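Local coordinates for protein purine nucleoside phosphorylase (Anopheles gambiae, PDB 2P4S) that catalyses the phosphorolysis of inosine, guanosine and their 2'-deoxy forms to free purine base and pentose-1-phosphate in the purine salvage pathway, working as a homotrimer, at residues D219-L223 against M224-G228; S118-G121 against T122-E125; V261-Q265 against I266-N270. All blocks are in the same frame, centred on the assembly; numbering follows the deposited sequence.

Interaction 1 of 3, residues D219-L223 against M224-G228; sequences DHINL and MGFAG
Phe226 lays one face of its ring over the backbone carbonyl of Asn222, whose O stands 3.4 Å above the ring plane and toward its rim. The motif is an N-cap: strand 214-221 runs out here and the short helix 223-226 starts at once, with Asn222 as the capping residue. The same Asn222 O takes the backbone N-H of Phe226 in a fairly straight bond of 3.1 Å, so Phe226 covers with its ring the oxygen that its amide holds. On the side-chain end, CG of Asn222 is anti to the backbone N (chi1 -171°), which swings OD1 forward to the first turn, where it accepts from Gly225 N at 3.1 Å. That donor sits well above the plane of the amide C=O, not on a lone pair.

Apolar side chains meet the other part of the ring at a slant: Leu223 CD2 lies 3.8 Å from Phe226 CD2, and Ile221 CG2 lies 4.1 Å from Phe226 CE2.

The turn sits at the trimer interface. Glu290 of the second subunit accepts from Asn222 N and packs on Phe226, while Phe226 of the third subunit rests on Leu223 and Met224. A bound phosphate is about 4 Å from the side chain of Phe226, consistent with a phenylalanine that borders a neighbouring active site, as in related trimeric phosphorylases. At the far end a Schellman motif stops the helix: Gly228, with a positive phi of 101°, sends its N back to Gly225 O at 3.0 Å.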
ATOM      1  N   ASP A 219       5.905  11.143 -15.946  1.00 15.07           N
ATOM      2  CA  ASP A 219       4.807  10.403 -15.384  1.00 14.82           C
ATOM      3  C   ASP A 219       5.213   9.871 -14.022  1.00 14.29           C
ATOM      4  O   ASP A 219       6.385   9.925 -13.665  1.00 13.81           O
ATOM      5  CB  ASP A 219       4.414   9.232 -16.312  1.00 15.45           C
ATOM      6  CG  ASP A 219       2.927   8.889 -16.209  1.00 16.84           C
ATOM      7  OD1 ASP A 219       2.236   9.436 -15.298  1.00 21.02           O
ATOM      8  OD2 ASP A 219       2.458   8.062 -16.996  1.00 19.56           O
ATOM      9  N   HIS A 220       4.249   9.385 -13.261  1.00 12.96           N
ATOM     10  CA  HIS A 220       4.569   8.736 -12.005  1.00 12.72           C
ATOM     11  C   HIS A 220       3.737   7.436 -11.836  1.00 13.32           C
ATOM     12  O   HIS A 220       2.780   7.176 -12.563  1.00 12.03           O
ATOM     13  CB  HIS A 220       4.388   9.718 -10.801  1.00 13.26           C
ATOM     14  CG  HIS A 220       2.967  10.104 -10.536  1.00  9.97           C
ATOM     15  ND1 HIS A 220       2.567  11.414 -10.368  1.00 12.68           N
ATOM     16  CD2 HIS A 220       1.845   9.353 -10.439  1.00 10.36           C
ATOM     17  CE1 HIS A 220       1.262  11.441 -10.155  1.00 10.12           C
ATOM     18  NE2 HIS A 220       0.803  10.203 -10.186  1.00 10.95           N
ATOM     19  N   ILE A 221       4.135   6.628 -10.862  1.00 14.76           N
ATOM     20  CA  ILE A 221       3.378   5.454 -10.457  1.00 14.05           C
ATOM     21  C   ILE A 221       3.116   5.735  -8.993  1.00 14.91           C
ATOM     22  O   ILE A 221       4.079   5.825  -8.200  1.00 15.27           O
ATOM     23  CB  ILE A 221       4.181   4.113 -10.638  1.00 14.54           C
ATOM     24  CG1 ILE A 221       4.335   3.759 -12.132  1.00 12.20           C
ATOM     25  CG2 ILE A 221       3.409   2.962  -9.935  1.00 12.29           C
ATOM     26  CD1 ILE A 221       5.443   2.698 -12.500  1.00 14.79           C
ATOM     27  N   ASN A 222       1.834   5.896  -8.646  1.00 13.99           N
ATOM     28  CA  ASN A 222       1.441   6.217  -7.311  1.00 14.49           C
ATOM     29  C   ASN A 222       1.111   4.933  -6.527  1.00 14.95           C
ATOM     30  O   ASN A 222      -0.038   4.575  -6.439  1.00 15.99           O
ATOM     31  CB  ASN A 222       0.242   7.201  -7.263  1.00 13.14           C
ATOM     32  CG  ASN A 222      -0.006   7.682  -5.845  1.00 15.01           C
ATOM     33  OD1 ASN A 222       0.784   7.348  -4.935  1.00 13.79           O
ATOM     34  ND2 ASN A 222      -1.083   8.422  -5.622  1.00 10.24           N
ATOM     35  N   LEU A 223       2.131   4.253  -6.001  1.00 14.71           N
ATOM     36  CA  LEU A 223       1.967   3.036  -5.214  1.00 15.70           C
ATOM     37  C   LEU A 223       1.188   3.250  -3.896  1.00 15.86           C
ATOM     38  O   LEU A 223       0.411   2.383  -3.477  1.00 15.86           O
ATOM     39  CB  LEU A 223       3.347   2.442  -4.914  1.00 15.92           C
ATOM     40  CG  LEU A 223       4.197   1.931  -6.089  1.00 17.76           C
ATOM     41  CD1 LEU A 223       5.527   1.361  -5.571  1.00 16.92           C
ATOM     42  CD2 LEU A 223       3.377   0.861  -6.857  1.00 13.05           C
ATOM     43  N   MET A 224       1.374   4.413  -3.279  1.00 16.04           N
ATOM     44  CA  MET A 224       0.608   4.815  -2.088  1.00 17.87           C
ATOM     45  C   MET A 224      -0.861   4.830  -2.372  1.00 16.92           C
ATOM     46  O   MET A 224      -1.623   4.252  -1.609  1.00 16.96           O
ATOM     47  CB  MET A 224       1.033   6.174  -1.577  1.00 17.01           C
ATOM     48  CG  MET A 224       2.436   6.190  -1.124  1.00 19.57           C
ATOM     49  SD  MET A 224       2.853   7.775  -0.336  1.00 22.60           S
ATOM     50  CE  MET A 224       4.380   7.268   0.431  1.00 16.92           C
ATOM     51  N   GLY A 225      -1.228   5.473  -3.484  1.00 17.32           N
ATOM     52  CA  GLY A 225      -2.599   5.559  -3.955  1.00 17.01           C
ATOM     53  C   GLY A 225      -3.243   4.241  -4.323  1.00 18.06           C
ATOM     54  O   GLY A 225      -4.410   4.044  -4.015  1.00 18.80           O
ATOM     55  N   PHE A 226      -2.510   3.333  -4.979  1.00 17.65           N
ATOM     56  CA  PHE A 226      -3.009   1.959  -5.200  1.00 18.04           C
ATOM     57  C   PHE A 226      -3.556   1.325  -3.884  1.00 19.04           C
ATOM     58  O   PHE A 226      -4.553   0.622  -3.904  1.00 20.62           O
ATOM     59  CB  PHE A 226      -1.888   1.042  -5.701  1.00 17.59           C
ATOM     60  CG  PHE A 226      -1.404   1.312  -7.114  1.00 17.36           C
ATOM     61  CD1 PHE A 226      -2.017   2.252  -7.956  1.00 18.25           C
ATOM     62  CD2 PHE A 226      -0.354   0.569  -7.623  1.00 17.87           C
ATOM     63  CE1 PHE A 226      -1.566   2.463  -9.302  1.00 16.26           C
ATOM     64  CE2 PHE A 226       0.111   0.778  -8.971  1.00 18.34           C
ATOM     65  CZ  PHE A 226      -0.512   1.710  -9.801  1.00 18.16           C
ATOM     66  N   ALA A 227      -2.860   1.556  -2.771  1.00 19.06           N
ATOM     67  CA  ALA A 227      -3.148   0.974  -1.446  1.00 18.56           C
ATOM     68  C   ALA A 227      -4.234   1.725  -0.699  1.00 18.31           C
ATOM     69  O   ALA A 227      -4.698   1.279   0.352  1.00 17.37           O
ATOM     70  CB  ALA A 227      -1.865   0.934  -0.595  1.00 16.90           C
ATOM     71  N   GLY A 228      -4.646   2.863  -1.258  1.00 18.55           N
ATOM     72  CA  GLY A 228      -5.648   3.717  -0.624  1.00 19.27           C
ATOM     73  C   GLY A 228      -5.131   4.946   0.108  1.00 20.43           C
ATOM     74  O   GLY A 228      -5.896   5.609   0.786  1.00 21.18           O
TER

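Interaction 2 of 3, residues S118-G121 against T122-E125; sequences SGLG and TLAE. With DIH (7-[[(3R,4R)-3-(hydroxymethyl)-4-oxidanyl-pyrrolidin-1-ium-1-yl]methyl]-3,5-dihydropyrrolo[3,2-d]pyrimidin-4-one), chain F; PO4 (phosphate ion), chain D.
With chi1 at -77°, Leu123 keeps CG beside its own backbone N and sets it just beyond the oxygen end of the Leu120 carbonyl, 3.4 Å from Leu120 O. Thr122 is turned differently: at chi1 65° its OG1 sits between the backbone N and the carbonyl carbon, where it meets a water 2.8 Å away. That water donates to Gly119 O at 2.6 Å, joining the loop to helix 122-125. The helix is short and weakly bonded. Leu120 O takes Leu123 N at 3.0 Å, and Gly121 O takes Ala124 N at 3.1 Å; both donors come in above the carbonyl plane. Side-chain packing adds little, with Leu120 CB 4.4 Å from Leu123 CD1, and Leu356 and Val360 of helix 353-370 cover these two leucines.

At the other end of the loop, Ser118 is a phosphate-binding residue of the active site. Its backbone N-H points almost straight at phosphate O1, 2.6 Å away. OG lies near phosphate O4, though its placement is less sure. Ser118 also belongs to the pocket of the DADMe-ImmH inhibitor. Ser305, Ala201 and Arg169 also bond the anion. Gly119, with positive phi, turns the chain from that site into the helix. The chemistry implies a main-chain N-H that gives the anion a hydrogen bond, while the positive charge would come from Arg169.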
ATOM      1  N   SER A 118      14.869  18.322  -1.405  1.00 22.81           N
ATOM      2  CA  SER A 118      16.187  18.159  -0.757  1.00 22.94           C
ATOM      3  C   SER A 118      17.336  18.623  -1.647  1.00 24.45           C
ATOM      4  O   SER A 118      17.551  18.057  -2.736  1.00 25.46           O
ATOM      5  CB  SER A 118      16.402  16.721  -0.275  1.00 22.35           C
ATOM      6  OG  SER A 118      15.515  16.421   0.794  1.00 20.77           O
ATOM      7  N   GLY A 119      18.065  19.653  -1.199  1.00 24.36           N
ATOM      8  CA  GLY A 119      19.146  20.250  -2.004  1.00 24.23           C
ATOM      9  C   GLY A 119      18.752  21.360  -2.959  1.00 24.52           C
ATOM     10  O   GLY A 119      19.610  21.919  -3.635  1.00 25.29           O
ATOM     11  N   LEU A 120      17.467  21.701  -2.992  1.00 24.13           N
ATOM     12  CA  LEU A 120      16.931  22.678  -3.925  1.00 24.59           C
ATOM     13  C   LEU A 120      16.468  24.015  -3.284  1.00 25.16           C
ATOM     14  O   LEU A 120      15.970  24.925  -3.975  1.00 24.52           O
ATOM     15  CB  LEU A 120      15.806  22.022  -4.743  1.00 24.19           C
ATOM     16  CG  LEU A 120      16.244  20.862  -5.675  1.00 24.50           C
ATOM     17  CD1 LEU A 120      15.339  19.659  -5.542  1.00 19.27           C
ATOM     18  CD2 LEU A 120      16.256  21.337  -7.136  1.00 25.11           C
ATOM     19  N   GLY A 121      16.668  24.132  -1.973  1.00 26.21           N
ATOM     20  CA  GLY A 121      16.231  25.292  -1.202  1.00 28.60           C
ATOM     21  C   GLY A 121      16.819  26.628  -1.620  1.00 30.80           C
ATOM     22  O   GLY A 121      16.185  27.662  -1.459  1.00 30.34           O
ATOM     23  N   THR A 122      18.021  26.611  -2.187  1.00 33.24           N
ATOM     24  CA  THR A 122      18.635  27.833  -2.704  1.00 35.38           C
ATOM     25  C   THR A 122      17.867  28.464  -3.862  1.00 35.56           C
ATOM     26  O   THR A 122      18.138  29.616  -4.224  1.00 36.56           O
ATOM     27  CB  THR A 122      20.132  27.628  -3.120  1.00 36.53           C
ATOM     28  OG1 THR A 122      20.221  26.719  -4.239  1.00 37.89           O
ATOM     29  CG2 THR A 122      20.984  27.134  -1.923  1.00 36.75           C
ATOM     30  N   LEU A 123      16.906  27.753  -4.439  1.00 35.73           N
ATOM     31  CA  LEU A 123      16.044  28.394  -5.430  1.00 36.19           C
ATOM     32  C   LEU A 123      15.347  29.632  -4.843  1.00 36.87           C
ATOM     33  O   LEU A 123      15.208  30.661  -5.533  1.00 36.70           O
ATOM     34  CB  LEU A 123      14.996  27.423  -5.979  1.00 36.46           C
ATOM     35  CG  LEU A 123      15.412  26.374  -7.025  1.00 38.44           C
ATOM     36  CD1 LEU A 123      14.283  25.344  -7.187  1.00 38.71           C
ATOM     37  CD2 LEU A 123      15.809  26.986  -8.376  1.00 36.93           C
ATOM     38  N   ALA A 124      14.883  29.515  -3.588  1.00 36.32           N
ATOM     39  CA  ALA A 124      14.199  30.618  -2.895  1.00 36.62           C
ATOM     40  C   ALA A 124      15.129  31.817  -2.623  1.00 37.00           C
ATOM     41  O   ALA A 124      14.676  32.958  -2.554  1.00 37.32           O
ATOM     42  CB  ALA A 124      13.571  30.133  -1.618  1.00 35.69           C
ATOM     43  N   GLU A 125      16.419  31.550  -2.472  1.00 37.55           N
ATOM     44  CA  GLU A 125      17.440  32.593  -2.269  1.00 38.75           C
ATOM     45  C   GLU A 125      17.746  33.458  -3.501  1.00 38.20           C
ATOM     46  O   GLU A 125      18.382  34.501  -3.407  1.00 38.39           O
ATOM     47  CB  GLU A 125      18.737  31.963  -1.757  1.00 39.36           C
ATOM     48  CG  GLU A 125      18.651  31.435  -0.338  1.00 43.21           C
ATOM     49  CD  GLU A 125      19.947  30.783   0.084  1.00 51.14           C
ATOM     50  OE1 GLU A 125      20.956  30.943  -0.655  1.00 54.88           O
ATOM     51  OE2 GLU A 125      19.970  30.106   1.145  1.00 55.38           O
TER
HETATM   52  O5' DIH F 401      17.968  11.921   1.896  1.00 18.22           O
HETATM   53  C5' DIH F 401      16.624  11.501   2.201  1.00 18.39           C
HETATM   54  C4' DIH F 401      15.703  12.533   1.597  1.00 18.57           C
HETATM   55  C6' DIH F 401      15.997  12.745   0.095  1.00 16.89           C
HETATM   56  C3' DIH F 401      14.265  12.077   1.711  1.00 16.77           C
HETATM   57  O3' DIH F 401      13.445  13.233   1.897  1.00 15.14           O
HETATM   58  C2' DIH F 401      13.958  11.507   0.339  1.00 14.53           C
HETATM   59  N1' DIH F 401      14.696  12.442  -0.568  1.00 16.27           N
HETATM   60  C10 DIH F 401      14.707  11.923  -1.944  1.00 13.21           C
HETATM   61  C9  DIH F 401      15.684  10.822  -2.295  1.00 13.77           C
HETATM   62  C8  DIH F 401      17.015  11.019  -2.751  1.00 13.76           C
HETATM   63  N7  DIH F 401      17.571   9.800  -2.996  1.00 14.43           N
HETATM   64  C5  DIH F 401      16.667   8.824  -2.722  1.00 12.86           C
HETATM   65  C6  DIH F 401      16.664   7.338  -2.846  1.00 14.19           C
HETATM   66  O6  DIH F 401      17.707   6.680  -3.256  1.00 15.95           O
HETATM   67  N1  DIH F 401      15.514   6.728  -2.493  1.00 13.84           N
HETATM   68  C2  DIH F 401      14.404   7.392  -2.046  1.00 14.24           C
HETATM   69  N3  DIH F 401      14.358   8.730  -1.954  1.00 13.24           N
HETATM   70  C4  DIH F 401      15.482   9.446  -2.294  1.00 13.35           C
HETATM   71  P   PO4 D 503      12.642  15.559  -1.305  1.00 17.31           P
HETATM   72  O1  PO4 D 503      13.536  16.226  -2.301  1.00 17.23           O
HETATM   73  O2  PO4 D 503      11.873  16.648  -0.556  1.00 17.48           O
HETATM   74  O3  PO4 D 503      11.637  14.657  -1.919  1.00 16.91           O
HETATM   75  O4  PO4 D 503      13.507  14.754  -0.383  1.00 16.98           O
HETATM   76  O   HOH W   1      20.323  24.314  -2.765  1.00 34.01           O

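Interaction 3 of 3, residues V261-Q265 against I266-N270; sequences VIARQ and IGIEN
Ala263 and Ile268 form the tight side of this Schellman motif, which ends helix 253-265 with Gly267, at positive phi, as the C-prime residue. Ala263 O receives Ile268 N at 2.9 Å, while Gly267 N reaches back to Arg264 O in a longer bond of 3.3 Å whose donor stands well above the carbonyl plane. The bond just before them, Ile266 N to Ile262 O, is still helical and enters nearly along the C=O axis. CB of Ala263 rests 3.9 Å from Ile268 CG1, and Ile262 and Ile266 lie side by side, Ile262 CG2 being 4.1 Å from Ile266 CD1. Helix 353-370 covers this side with Phe359 and Ile363 on Ile262 and Thr355 on Ile268.

The solvent side is looser. Arg264 runs out extended from CG to NE, and Glu269, with CG between its backbone N and carbonyl carbon (chi1 65°) and a bend at chi2, folds back across it. The two side chains meet by their aliphatic and carboxylate carbons, CG of Arg264 against CD of Glu269. The guanidinium and carboxylate planes are 52° apart, and the charged atoms do not meet, Arg264 NE being 4.8 Å from Glu269 OE2, so any attraction is probably weak. Both residues also touch a crystal neighbour, which may influence how they lie. A water bridges backbone and carboxylate, 2.8 Å from Arg264 O and 3.0 Å from Glu269 OE1.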
ATOM      1  N   VAL A 261      14.648  22.418 -24.492  1.00 18.19           N
ATOM      2  CA  VAL A 261      15.196  23.557 -25.221  1.00 18.14           C
ATOM      3  C   VAL A 261      16.099  24.420 -24.321  1.00 18.83           C
ATOM      4  O   VAL A 261      17.232  24.759 -24.726  1.00 19.51           O
ATOM      5  CB  VAL A 261      14.055  24.416 -25.820  1.00 18.35           C
ATOM      6  CG1 VAL A 261      14.628  25.667 -26.493  1.00 19.34           C
ATOM      7  CG2 VAL A 261      13.211  23.580 -26.825  1.00 16.82           C
ATOM      8  N   ILE A 262      15.624  24.723 -23.100  1.00 16.83           N
ATOM      9  CA  ILE A 262      16.421  25.396 -22.100  1.00 17.02           C
ATOM     10  C   ILE A 262      17.681  24.601 -21.758  1.00 18.16           C
ATOM     11  O   ILE A 262      18.767  25.163 -21.649  1.00 18.62           O
ATOM     12  CB  ILE A 262      15.563  25.656 -20.784  1.00 18.29           C
ATOM     13  CG1 ILE A 262      14.395  26.626 -21.077  1.00 15.47           C
ATOM     14  CG2 ILE A 262      16.472  26.041 -19.617  1.00 15.67           C
ATOM     15  CD1 ILE A 262      13.139  26.443 -20.169  1.00 16.75           C
ATOM     16  N   ALA A 263      17.558  23.282 -21.594  1.00 19.09           N
ATOM     17  CA  ALA A 263      18.728  22.460 -21.257  1.00 18.31           C
ATOM     18  C   ALA A 263      19.842  22.707 -22.234  1.00 19.24           C
ATOM     19  O   ALA A 263      20.997  22.876 -21.827  1.00 18.67           O
ATOM     20  CB  ALA A 263      18.382  20.948 -21.221  1.00 18.32           C
ATOM     21  N   ARG A 264      19.520  22.700 -23.534  1.00 19.60           N
ATOM     22  CA  ARG A 264      20.574  22.969 -24.518  1.00 20.44           C
ATOM     23  C   ARG A 264      21.083  24.449 -24.494  1.00 21.11           C
ATOM     24  O   ARG A 264      22.292  24.684 -24.623  1.00 21.68           O
ATOM     25  CB  ARG A 264      20.185  22.488 -25.945  1.00 19.49           C
ATOM     26  CG  ARG A 264      21.381  22.540 -26.863  1.00 21.46           C
ATOM     27  CD  ARG A 264      21.238  21.808 -28.154  1.00 21.25           C
ATOM     28  NE  ARG A 264      22.387  22.100 -28.992  1.00 20.95           N
ATOM     29  CZ  ARG A 264      22.365  22.090 -30.319  1.00 22.88           C
ATOM     30  NH1 ARG A 264      21.242  21.821 -31.017  1.00 18.13           N
ATOM     31  NH2 ARG A 264      23.487  22.370 -30.956  1.00 22.25           N
ATOM     32  N   GLN A 265      20.182  25.426 -24.320  1.00 21.89           N
ATOM     33  CA  GLN A 265      20.596  26.848 -24.161  1.00 23.68           C
ATOM     34  C   GLN A 265      21.625  27.059 -23.051  1.00 24.04           C
ATOM     35  O   GLN A 265      22.531  27.861 -23.209  1.00 24.66           O
ATOM     36  CB  GLN A 265      19.410  27.770 -23.897  1.00 22.48           C
ATOM     37  CG  GLN A 265      18.383  27.858 -25.045  1.00 23.22           C
ATOM     38  CD  GLN A 265      17.080  28.537 -24.570  1.00 26.61           C
ATOM     39  OE1 GLN A 265      16.887  28.807 -23.354  1.00 27.25           O
ATOM     40  NE2 GLN A 265      16.182  28.828 -25.525  1.00 26.58           N
ATOM     41  N   ILE A 266      21.500  26.323 -21.940  1.00 24.43           N
ATOM     42  CA  ILE A 266      22.373  26.551 -20.786  1.00 24.12           C
ATOM     43  C   ILE A 266      23.485  25.501 -20.636  1.00 24.04           C
ATOM     44  O   ILE A 266      24.268  25.523 -19.682  1.00 24.34           O
ATOM     45  CB  ILE A 266      21.561  26.801 -19.483  1.00 24.29           C
ATOM     46  CG1 ILE A 266      20.805  25.523 -19.053  1.00 24.50           C
ATOM     47  CG2 ILE A 266      20.626  28.002 -19.724  1.00 21.32           C
ATOM     48  CD1 ILE A 266      20.067  25.635 -17.727  1.00 23.64           C
ATOM     49  N   GLY A 267      23.582  24.617 -21.613  1.00 23.09           N
ATOM     50  CA  GLY A 267      24.729  23.713 -21.680  1.00 23.11           C
ATOM     51  C   GLY A 267      24.603  22.442 -20.862  1.00 22.91           C
ATOM     52  O   GLY A 267      25.601  21.806 -20.600  1.00 23.81           O
ATOM     53  N   ILE A 268      23.389  22.069 -20.456  1.00 22.11           N
ATOM     54  CA  ILE A 268      23.193  20.859 -19.636  1.00 21.81           C
ATOM     55  C   ILE A 268      22.412  19.697 -20.308  1.00 21.35           C
ATOM     56  O   ILE A 268      21.891  18.805 -19.616  1.00 20.79           O
ATOM     57  CB  ILE A 268      22.522  21.185 -18.268  1.00 22.07           C
ATOM     58  CG1 ILE A 268      21.096  21.741 -18.482  1.00 19.87           C
ATOM     59  CG2 ILE A 268      23.483  22.066 -17.387  1.00 23.48           C
ATOM     60  CD1 ILE A 268      20.220  21.707 -17.238  1.00 21.21           C
ATOM     61  N   GLU A 269      22.335  19.707 -21.641  1.00 20.06           N
ATOM     62  CA  GLU A 269      21.545  18.721 -22.369  1.00 19.47           C
ATOM     63  C   GLU A 269      21.905  17.275 -22.091  1.00 18.93           C
ATOM     64  O   GLU A 269      21.007  16.424 -22.035  1.00 19.08           O
ATOM     65  CB  GLU A 269      21.444  19.033 -23.875  1.00 18.97           C
ATOM     66  CG  GLU A 269      22.719  18.980 -24.645  1.00 22.33           C
ATOM     67  CD  GLU A 269      23.646  20.210 -24.484  1.00 24.63           C
ATOM     68  OE1 GLU A 269      23.465  21.113 -23.629  1.00 27.00           O
ATOM     69  OE2 GLU A 269      24.628  20.247 -25.225  1.00 30.81           O
ATOM     70  N   ASN A 270      23.192  16.983 -21.911  1.00 19.34           N
ATOM     71  CA  ASN A 270      23.629  15.596 -21.619  1.00 20.68           C
ATOM     72  C   ASN A 270      23.268  15.125 -20.208  1.00 20.97           C
ATOM     73  O   ASN A 270      23.315  13.933 -19.912  1.00 21.07           O
ATOM     74  CB  ASN A 270      25.131  15.472 -21.801  1.00 20.54           C
ATOM     75  CG  ASN A 270      25.523  15.481 -23.258  1.00 23.81           C
ATOM     76  OD1 ASN A 270      25.257  14.517 -23.986  1.00 26.87           O
ATOM     77  ND2 ASN A 270      26.100  16.575 -23.705  1.00 22.52           N
TER
HETATM   78  O   HOH W   2      24.693  23.442 -25.148  1.00 29.75           O

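How the interactions relate
Along the chain the order is interaction 2, interaction 1, interaction 3, and all three are local turns at the ends of helices. Interaction 2 follows strand 112-116 and interaction 1 follows strand 214-221, both of the same mixed sheet; their centres are about 27 Å apart, on opposite sides of the chain's centre. Interaction 3 leads into strand 272-279, which pairs in parallel with strand 214-221, yet its centre is about 31 Å from that of interaction 1. Helix 353-370 packs on interactions 2 and 3, whose centres are about 20 Å apart. Interaction 2 holds a phosphate-binding residue, interaction 1 lies at the trimer interface and probably borders a neighbouring active site; interaction 3 lies away from known sites.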